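Local coordinates for Tll0287 protein (Thermosynechococcus elongatus, PDB 5B82) that binds a covalently attached heme c with His/Cys axial ligation in a PAS-like domain and may serve a redox or sensing role linked to photosynthesis, at residues Q43-L48 with V86-L91. Sequence-based numbering, arbitrary orientation.
Sequences QMRIGL and VRQVAL. With HEC (heme c), chain B.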
ATOM      1  N   GLN A  43       0.368   7.513  -6.914  1.00 27.64           N
ATOM      2  CA  GLN A  43       0.728   8.909  -7.120  1.00 33.36           C
ATOM      3  C   GLN A  43      -0.102   9.805  -6.209  1.00 33.31           C
ATOM      4  O   GLN A  43       0.350  10.874  -5.788  1.00 31.08           O
ATOM      5  CB  GLN A  43       0.571   9.297  -8.588  1.00 30.75           C
ATOM      6  CG  GLN A  43       1.659   8.709  -9.483  1.00 30.95           C
ATOM      7  CD  GLN A  43       3.026   9.341  -9.257  1.00 39.14           C
ATOM      8  OE1 GLN A  43       3.155  10.565  -9.209  1.00 32.88           O
ATOM      9  NE2 GLN A  43       4.054   8.505  -9.120  1.00 38.38           N
ATOM     10  N   MET A  44      -1.309   9.355  -5.884  1.00 28.02           N
ATOM     11  CA  MET A  44      -2.140  10.090  -4.939  1.00 29.28           C
ATOM     12  C   MET A  44      -1.496  10.100  -3.570  1.00 27.87           C
ATOM     13  O   MET A  44      -1.361  11.168  -2.950  1.00 30.69           O
ATOM     14  CB  MET A  44      -3.540   9.491  -4.832  1.00 27.44           C
ATOM     15  CG  MET A  44      -4.322   9.986  -3.612  1.00 28.97           C
ATOM     16  SD  MET A  44      -5.943   9.183  -3.515  1.00 44.83           S
ATOM     17  CE  MET A  44      -6.308   9.375  -1.780  1.00 70.35           C
ATOM     18  N   ARG A  45      -1.098   8.924  -3.080  1.00 23.08           N
ATOM     19  CA  ARG A  45      -0.447   8.922  -1.767  1.00 21.96           C
ATOM     20  C   ARG A  45       0.793   9.810  -1.765  1.00 25.89           C
ATOM     21  O   ARG A  45       0.980  10.637  -0.864  1.00 31.14           O
ATOM     22  CB  ARG A  45      -0.054   7.518  -1.310  1.00 21.77           C
ATOM     23  CG  ARG A  45       0.233   7.468   0.197  1.00 22.25           C
ATOM     24  CD  ARG A  45       1.242   6.383   0.554  1.00 17.63           C
ATOM     25  NE  ARG A  45       0.923   5.120  -0.108  1.00 20.61           N
ATOM     26  CZ  ARG A  45       0.033   4.242   0.337  1.00 21.10           C
ATOM     27  NH1 ARG A  45      -0.635   4.477   1.460  1.00 24.23           N
ATOM     28  NH2 ARG A  45      -0.185   3.125  -0.344  1.00 17.83           N
ATOM     29  N   ILE A  46       1.641   9.625  -2.776  1.00 27.25           N
ATOM     30  CA  ILE A  46       2.873  10.403  -2.869  1.00 30.96           C
ATOM     31  C   ILE A  46       2.580  11.900  -2.838  1.00 30.78           C
ATOM     32  O   ILE A  46       3.267  12.678  -2.164  1.00 33.52           O
ATOM     33  CB  ILE A  46       3.653  10.017  -4.133  1.00 28.75           C
ATOM     34  CG1 ILE A  46       4.330   8.664  -3.911  1.00 27.78           C
ATOM     35  CG2 ILE A  46       4.686  11.075  -4.480  1.00 35.14           C
ATOM     36  CD1 ILE A  46       4.777   7.985  -5.185  1.00 29.17           C
ATOM     37  N   GLY A  47       1.527  12.286  -3.546  1.00 34.70           N
ATOM     38  CA  GLY A  47       1.084  13.661  -3.585  1.00 29.90           C
ATOM     39  C   GLY A  47       0.647  14.185  -2.235  1.00 38.12           C
ATOM     40  O   GLY A  47       1.006  15.304  -1.862  1.00 37.51           O
ATOM     41  N   LEU A  48      -0.124  13.396  -1.492  1.00 33.90           N
ATOM     42  CA  LEU A  48      -0.558  13.852  -0.167  1.00 32.71           C
ATOM     43  C   LEU A  48       0.630  13.984   0.793  1.00 32.12           C
ATOM     44  O   LEU A  48       0.725  14.945   1.558  1.00 38.06           O
ATOM     45  CB  LEU A  48      -1.633  12.929   0.414  1.00 29.96           C
ATOM     46  CG  LEU A  48      -2.959  12.982  -0.347  1.00 31.57           C
ATOM     47  CD1 LEU A  48      -3.951  11.938   0.166  1.00 28.98           C
ATOM     48  CD2 LEU A  48      -3.539  14.379  -0.255  1.00 33.49           C
ATOM     49  N   VAL A  86      -9.282  -5.212  -3.986  1.00 19.12           N
ATOM     50  CA  VAL A  86      -8.131  -4.299  -3.980  1.00 21.33           C
ATOM     51  C   VAL A  86      -7.735  -4.074  -2.541  1.00 22.78           C
ATOM     52  O   VAL A  86      -8.585  -3.757  -1.711  1.00 27.11           O
ATOM     53  CB  VAL A  86      -8.475  -2.929  -4.608  1.00 20.60           C
ATOM     54  CG1 VAL A  86      -7.242  -1.988  -4.579  1.00 19.37           C
ATOM     55  CG2 VAL A  86      -8.999  -3.116  -6.017  1.00 20.71           C
ATOM     56  N   ARG A  87      -6.454  -4.240  -2.238  1.00 21.82           N
ATOM     57  CA  ARG A  87      -6.003  -4.177  -0.856  1.00 22.66           C
ATOM     58  C   ARG A  87      -4.508  -3.878  -0.749  1.00 18.60           C
ATOM     59  O   ARG A  87      -3.691  -4.436  -1.491  1.00 18.78           O
ATOM     60  CB  ARG A  87      -6.283  -5.510  -0.167  1.00 24.84           C
ATOM     61  CG  ARG A  87      -6.094  -5.491   1.338  1.00 27.97           C
ATOM     62  CD  ARG A  87      -6.630  -6.787   1.951  1.00 34.76           C
ATOM     63  NE  ARG A  87      -5.770  -7.934   1.670  1.00 32.36           N
ATOM     64  CZ  ARG A  87      -4.860  -8.410   2.514  1.00 28.49           C
ATOM     65  NH1 ARG A  87      -4.685  -7.837   3.702  1.00 28.75           N
ATOM     66  NH2 ARG A  87      -4.127  -9.457   2.175  1.00 26.23           N
ATOM     67  N   GLN A  88      -4.153  -3.012   0.192  1.00 21.14           N
ATOM     68  CA  GLN A  88      -2.751  -2.808   0.527  1.00 24.36           C
ATOM     69  C   GLN A  88      -2.323  -3.935   1.443  1.00 24.45           C
ATOM     70  O   GLN A  88      -3.089  -4.377   2.304  1.00 21.36           O
ATOM     71  CB  GLN A  88      -2.552  -1.474   1.232  1.00 21.93           C
ATOM     72  CG  GLN A  88      -2.856  -0.278   0.356  1.00 22.17           C
ATOM     73  CD  GLN A  88      -2.977   1.000   1.161  1.00 22.14           C
ATOM     74  OE1 GLN A  88      -2.037   1.794   1.232  1.00 22.21           O
ATOM     75  NE2 GLN A  88      -4.134   1.199   1.786  1.00 24.09           N
ATOM     76  N   VAL A  89      -1.109  -4.418   1.241  1.00 15.41           N
ATOM     77  CA  VAL A  89      -0.580  -5.506   2.049  1.00 21.25           C
ATOM     78  C   VAL A  89       0.846  -5.187   2.452  1.00 25.70           C
ATOM     79  O   VAL A  89       1.656  -4.809   1.609  1.00 24.80           O
ATOM     80  CB  VAL A  89      -0.561  -6.823   1.258  1.00 22.72           C
ATOM     81  CG1 VAL A  89      -0.094  -7.967   2.157  1.00 20.47           C
ATOM     82  CG2 VAL A  89      -1.948  -7.115   0.669  1.00 24.01           C
ATOM     83  N   ALA A  90       1.151  -5.333   3.737  1.00 22.53           N
ATOM     84  CA  ALA A  90       2.503  -5.099   4.224  1.00 27.34           C
ATOM     85  C   ALA A  90       2.846  -6.039   5.366  1.00 29.63           C
ATOM     86  O   ALA A  90       2.000  -6.352   6.204  1.00 37.60           O
ATOM     87  CB  ALA A  90       2.680  -3.645   4.661  1.00 19.31           C
ATOM     88  N   LEU A  91       4.092  -6.500   5.377  1.00 29.51           N
ATOM     89  CA  LEU A  91       4.624  -7.289   6.481  1.00 34.68           C
ATOM     90  C   LEU A  91       4.537  -6.492   7.782  1.00 34.50           C
ATOM     91  O   LEU A  91       4.106  -7.010   8.815  1.00 36.82           O
ATOM     92  CB  LEU A  91       6.079  -7.650   6.195  1.00 39.58           C
ATOM     93  CG  LEU A  91       6.893  -8.206   7.362  1.00 48.69           C
ATOM     94  CD1 LEU A  91       6.652  -9.699   7.535  1.00 52.49           C
ATOM     95  CD2 LEU A  91       8.378  -7.902   7.170  1.00 50.60           C
TER
HETATM   96 FE   HEC B 501       1.305   5.634   5.492  1.00 24.74          FE
HETATM   97  CHA HEC B 501      -0.826   3.095   6.227  1.00 22.10           C
HETATM   98  CHB HEC B 501       2.727   3.644   2.997  1.00 23.23           C
HETATM   99  CHC HEC B 501       3.301   8.196   4.524  1.00 29.06           C
HETATM  100  CHD HEC B 501       0.208   7.456   8.190  1.00 27.45           C
HETATM  101  NA  HEC B 501       1.052   3.702   4.788  1.00 23.96           N
HETATM  102  C1A HEC B 501       0.009   2.879   5.161  1.00 24.69           C
HETATM  103  C2A HEC B 501      -0.038   1.751   4.250  1.00 24.16           C
HETATM  104  C3A HEC B 501       0.948   1.920   3.361  1.00 22.44           C
HETATM  105  C4A HEC B 501       1.651   3.135   3.682  1.00 24.98           C
HETATM  106  CMA HEC B 501       1.318   0.996   2.190  1.00 17.22           C
HETATM  107  CAA HEC B 501      -1.057   0.584   4.289  1.00 24.65           C
HETATM  108  CBA HEC B 501      -0.474  -0.670   4.938  1.00 21.00           C
HETATM  109  CGA HEC B 501      -0.540  -0.560   6.438  1.00 20.63           C
HETATM  110  O1A HEC B 501       0.533  -0.539   7.089  1.00 30.44           O
HETATM  111  O2A HEC B 501      -1.665  -0.457   6.993  1.00 24.48           O
HETATM  112  NB  HEC B 501       2.746   5.848   4.050  1.00 28.16           N
HETATM  113  C1B HEC B 501       3.150   4.945   3.090  1.00 26.72           C
HETATM  114  C2B HEC B 501       4.089   5.598   2.201  1.00 26.88           C
HETATM  115  C3B HEC B 501       4.253   6.851   2.630  1.00 24.58           C
HETATM  116  C4B HEC B 501       3.407   7.038   3.791  1.00 27.82           C
HETATM  117  CMB HEC B 501       4.811   4.927   1.004  1.00 17.17           C
HETATM  118  CAB HEC B 501       5.163   7.930   1.998  1.00 22.04           C
HETATM  119  CBB HEC B 501       4.654   8.324   0.588  1.00 19.42           C
HETATM  120  NC  HEC B 501       1.706   7.467   6.247  1.00 30.66           N
HETATM  121  C1C HEC B 501       2.529   8.395   5.650  1.00 31.59           C
HETATM  122  C2C HEC B 501       2.330   9.663   6.322  1.00 33.41           C
HETATM  123  C3C HEC B 501       1.583   9.435   7.417  1.00 31.24           C
HETATM  124  C4C HEC B 501       1.107   8.066   7.336  1.00 29.68           C
HETATM  125  CMC HEC B 501       3.229  10.895   6.067  1.00 26.69           C
HETATM  126  CAC HEC B 501       1.194  10.449   8.525  1.00 28.95           C
HETATM  127  CBC HEC B 501       0.445  11.709   8.030  1.00 34.48           C
HETATM  128  ND  HEC B 501      -0.030   5.312   7.010  1.00 27.17           N
HETATM  129  C1D HEC B 501      -0.433   6.264   7.941  1.00 32.00           C
HETATM  130  C2D HEC B 501      -1.632   5.793   8.606  1.00 28.75           C
HETATM  131  C3D HEC B 501      -1.930   4.433   7.989  1.00 28.85           C
HETATM  132  C4D HEC B 501      -0.894   4.216   7.016  1.00 27.07           C
HETATM  133  CMD HEC B 501      -2.443   6.503   9.711  1.00 25.18           C
HETATM  134  CAD HEC B 501      -3.106   3.483   8.301  1.00 24.15           C
HETATM  135  CBD HEC B 501      -4.219   3.915   7.354  1.00 25.35           C
HETATM  136  CGD HEC B 501      -5.388   2.956   7.395  1.00 24.03           C
HETATM  137  O1D HEC B 501      -6.035   2.829   8.459  1.00 29.31           O
HETATM  138  O2D HEC B 501      -5.668   2.327   6.351  1.00 26.35           O
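Arg-45 and Gln-88 reach toward each other from opposite directions, and OE1 of Gln-88 meets the edge of a guanidinium that lies nearly parallel to the porphyrin of heme c. The guanidinium presents its end, NH1 and NH2 together, to this single acceptor: OE1 of Gln-88 lies 3.0 Å from NH1 and 2.8 Å from NH2 of Arg-45. That oxygen lies in the guanidinium plane, and the amide is turned 27° from it, so the groups are nearly coplanar. The NH1 bond runs in the carbonyl plane, whereas NH2 is tilted from it but makes the straighter bond, with an N-H...O angle of 153°. With CG anti to the backbone N and a bend at chi3 (-46°), the Arg-45 chain brings CD to 3.4 Å from heme C2B. One guanidinium face rests against the porphyrin rim, where heme CHB lies 3.6 Å from the guanidinium plane of Arg-45. Gln-88 extends beyond CG, and its OE1 also lies 3.4 Å from CAA, the first methylene of a heme propionate. The pair thus bridges helix 28-49 and strand 85-89, at one edge of the four-stranded antiparallel sheet of this PAS-like domain, across a heme pocket at the core of the chain. Val-71 of helix 69-82 touches both side chains, while Arg-45 also packs on Cys-68, an axial ligand of the iron. An alanine in place of Arg-45 is likely to leave Gln-88 OE1 without the two guanidinium donors and to open a gap against the porphyrin rim. NH2 of Arg-45 has a further hydrogen-bond partner in the hydroxyl of Tyr-176, on strand 172-181; the same tyrosine also touches Gln-88.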